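Local coordinates for Phenylalanine/tyrosine ammonia-lyase (Rhodosporidium toruloides, PDB 1Y2M), which catalyses the non-oxidative deamination of L-phenylalanine and L-tyrosine to trans-cinnamic and p-coumaric acid, the commitment step of phenylpropanoid metabolism, at residues Y666-E671 against G705-V710. Residues are numbered along the deposited sequence; the frame is centred on the assembly and turned at random.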
loop_
_atom_site.group_PDB
_atom_site.type_symbol
_atom_site.label_atom_id
_atom_site.label_comp_id
_atom_site.label_asym_id
_atom_site.label_seq_id
_atom_site.Cartn_x
_atom_site.Cartn_y
_atom_site.Cartn_z
ATOM N N TYR B 666 8.602 14.675 -33.616
ATOM C CA TYR B 666 8.936 13.647 -34.602
ATOM C C TYR B 666 10.363 13.842 -35.153
ATOM O O TYR B 666 11.187 12.938 -35.139
ATOM C CB TYR B 666 7.937 13.700 -35.756
ATOM C CG TYR B 666 8.164 12.714 -36.885
ATOM C CD1 TYR B 666 7.503 11.493 -36.907
ATOM C CD2 TYR B 666 8.997 13.016 -37.945
ATOM C CE1 TYR B 666 7.690 10.566 -37.939
ATOM C CE2 TYR B 666 9.203 12.096 -38.986
ATOM C CZ TYR B 666 8.540 10.892 -38.984
ATOM O OH TYR B 666 8.703 9.975 -39.995
ATOM N N ALA B 667 10.633 15.055 -35.633
ATOM C CA ALA B 667 11.957 15.415 -36.153
ATOM C C ALA B 667 13.026 15.264 -35.091
ATOM O O ALA B 667 14.104 14.786 -35.368
ATOM C CB ALA B 667 11.955 16.840 -36.719
ATOM N N PHE B 668 12.717 15.643 -33.854
ATOM C CA PHE B 668 13.722 15.513 -32.792
ATOM C C PHE B 668 14.186 14.088 -32.632
ATOM O O PHE B 668 15.375 13.804 -32.548
ATOM C CB PHE B 668 13.143 16.003 -31.469
ATOM C CG PHE B 668 14.065 15.830 -30.299
ATOM C CD1 PHE B 668 15.259 16.563 -30.223
ATOM C CD2 PHE B 668 13.741 14.938 -29.263
ATOM C CE1 PHE B 668 16.132 16.409 -29.130
ATOM C CE2 PHE B 668 14.594 14.792 -28.189
ATOM C CZ PHE B 668 15.787 15.538 -28.109
ATOM N N VAL B 669 13.234 13.156 -32.594
ATOM C CA VAL B 669 13.587 11.764 -32.338
ATOM C C VAL B 669 14.202 11.121 -33.596
ATOM O O VAL B 669 15.248 10.442 -33.533
ATOM C CB VAL B 669 12.379 10.969 -31.852
ATOM C CG1 VAL B 669 12.766 9.526 -31.713
ATOM C CG2 VAL B 669 11.944 11.480 -30.523
ATOM N N ARG B 670 13.584 11.322 -34.746
ATOM C CA ARG B 670 13.994 10.677 -35.958
ATOM C C ARG B 670 15.343 11.216 -36.460
ATOM O O ARG B 670 16.175 10.457 -36.980
ATOM C CB ARG B 670 12.885 10.856 -37.020
ATOM C CG ARG B 670 11.675 9.936 -36.856
ATOM C CD ARG B 670 11.923 8.604 -37.562
ATOM N NE ARG B 670 10.748 7.725 -37.490
ATOM C CZ ARG B 670 10.491 6.894 -36.510
ATOM N NH1 ARG B 670 11.289 6.805 -35.460
ATOM N NH2 ARG B 670 9.426 6.115 -36.581
ATOM N N GLU B 671 15.549 12.528 -36.344
ATOM C CA GLU B 671 16.745 13.173 -36.862
ATOM C C GLU B 671 17.761 13.427 -35.784
ATOM O O GLU B 671 18.879 12.913 -35.872
ATOM C CB GLU B 671 16.407 14.473 -37.550
ATOM C CG GLU B 671 15.426 14.337 -38.673
ATOM C CD GLU B 671 15.662 13.163 -39.604
ATOM O OE1 GLU B 671 16.817 12.867 -39.966
ATOM O OE2 GLU B 671 14.655 12.550 -40.028
ATOM N N GLY B 705 17.303 15.815 -19.903
ATOM C CA GLY B 705 16.545 17.047 -20.118
ATOM C C GLY B 705 16.720 17.624 -21.523
ATOM O O GLY B 705 16.167 18.710 -21.823
ATOM N N ARG B 706 17.436 16.929 -22.414
ATOM C CA ARG B 706 17.528 17.350 -23.800
ATOM C C ARG B 706 16.172 17.572 -24.466
ATOM O O ARG B 706 15.973 18.559 -25.230
ATOM C CB ARG B 706 18.343 16.364 -24.633
ATOM C CG ARG B 706 18.694 16.884 -25.974
ATOM C CD ARG B 706 19.538 15.913 -26.753
ATOM N NE ARG B 706 19.812 16.415 -28.086
ATOM C CZ ARG B 706 20.512 15.757 -29.006
ATOM N NH1 ARG B 706 20.980 14.546 -28.767
ATOM N NH2 ARG B 706 20.741 16.312 -30.165
ATOM N N ILE B 707 15.196 16.737 -24.103
ATOM C CA ILE B 707 13.846 16.806 -24.681
ATOM C C ILE B 707 13.073 18.045 -24.178
ATOM O O ILE B 707 12.069 18.478 -24.752
ATOM C CB ILE B 707 13.054 15.540 -24.362
ATOM C CG1 ILE B 707 11.921 15.388 -25.356
ATOM C CG2 ILE B 707 12.619 15.505 -22.871
ATOM C CD1 ILE B 707 11.338 14.050 -25.308
ATOM N N ASN B 708 13.539 18.624 -23.069
ATOM C CA ASN B 708 12.761 19.673 -22.411
ATOM C C ASN B 708 12.491 20.884 -23.253
ATOM O O ASN B 708 11.334 21.311 -23.335
ATOM C CB ASN B 708 13.382 20.128 -21.102
ATOM C CG ASN B 708 13.461 18.994 -20.058
ATOM O OD1 ASN B 708 12.827 17.937 -20.212
ATOM N ND2 ASN B 708 14.287 19.213 -18.988
ATOM N N ASN B 709 13.505 21.409 -23.933
ATOM C CA ASN B 709 13.267 22.574 -24.819
ATOM C C ASN B 709 12.413 22.244 -26.038
ATOM O O ASN B 709 11.779 23.109 -26.590
ATOM C CB ASN B 709 14.585 23.224 -25.233
ATOM C CG ASN B 709 15.207 24.081 -24.098
ATOM O OD1 ASN B 709 14.514 24.544 -23.164
ATOM N ND2 ASN B 709 16.520 24.313 -24.196
ATOM N N VAL B 710 12.408 20.985 -26.428
ATOM C CA VAL B 710 11.512 20.487 -27.491
ATOM C C VAL B 710 10.045 20.556 -27.093
ATOM O O VAL B 710 9.248 21.056 -27.853
ATOM C CB VAL B 710 11.895 19.061 -27.907
ATOM C CG1 VAL B 710 11.085 18.627 -29.095
ATOM C CG2 VAL B 710 13.357 18.992 -28.212
#
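The ring of F668 carries a methyl group of V710 over one face and the chain of R706 at its edge. V710 CG2 sits 3.8 Å from the ring centroid, only 15° off the ring normal, a CH-pi contact; the methyl is displaced somewhat toward the rim, so that CD1 of F668 is its nearest carbon, at 3.7 Å. A branched valine suits this spot because its second methyl, CG1, can meanwhile reach CB of F668 (4.1 Å). At the edge the arginine runs extended past the outer carbons of the phenylalanine: R706 CG lies in the ring plane, 3.8 Å from F668 CZ, and R706 NE is equally close to F668 CE1. Because NE lies at the rim, near the ring plane, and not over a face, the contact is van der Waals packing and not cation-pi; the guanidinium plane is turned 87° from the ring. The chain from CG to NE does the packing while NH2 goes on to a salt bridge with E672, at the end of the same helix as F668.

This joins helix 662-672 to the turn leading into helix 708-714, two short helices near the C-terminus of a largely helical PAL/histidase-family chain, away from the annotated substrate-binding residues. The remaining neighbour, I707, crosses F668 at about a right angle, its CG1 3.9 Å from F668 CE2; a buried, apolar isoleucine fits here, meeting the ring and also reaching L665. With CG anti to the backbone N (chi1 176°), F668 carries its flat, apolar ring out from the helix to all three partners. An alanine in its place would be likely to open a gap between helix 662-672 and the turn before helix 708-714, leaving V710 CG2 without its aromatic face and the R706 chain without its support. V710 also touches L665, one helical turn back from V669, whose own side chain packs on L528 and L532 of the long helix 506-560.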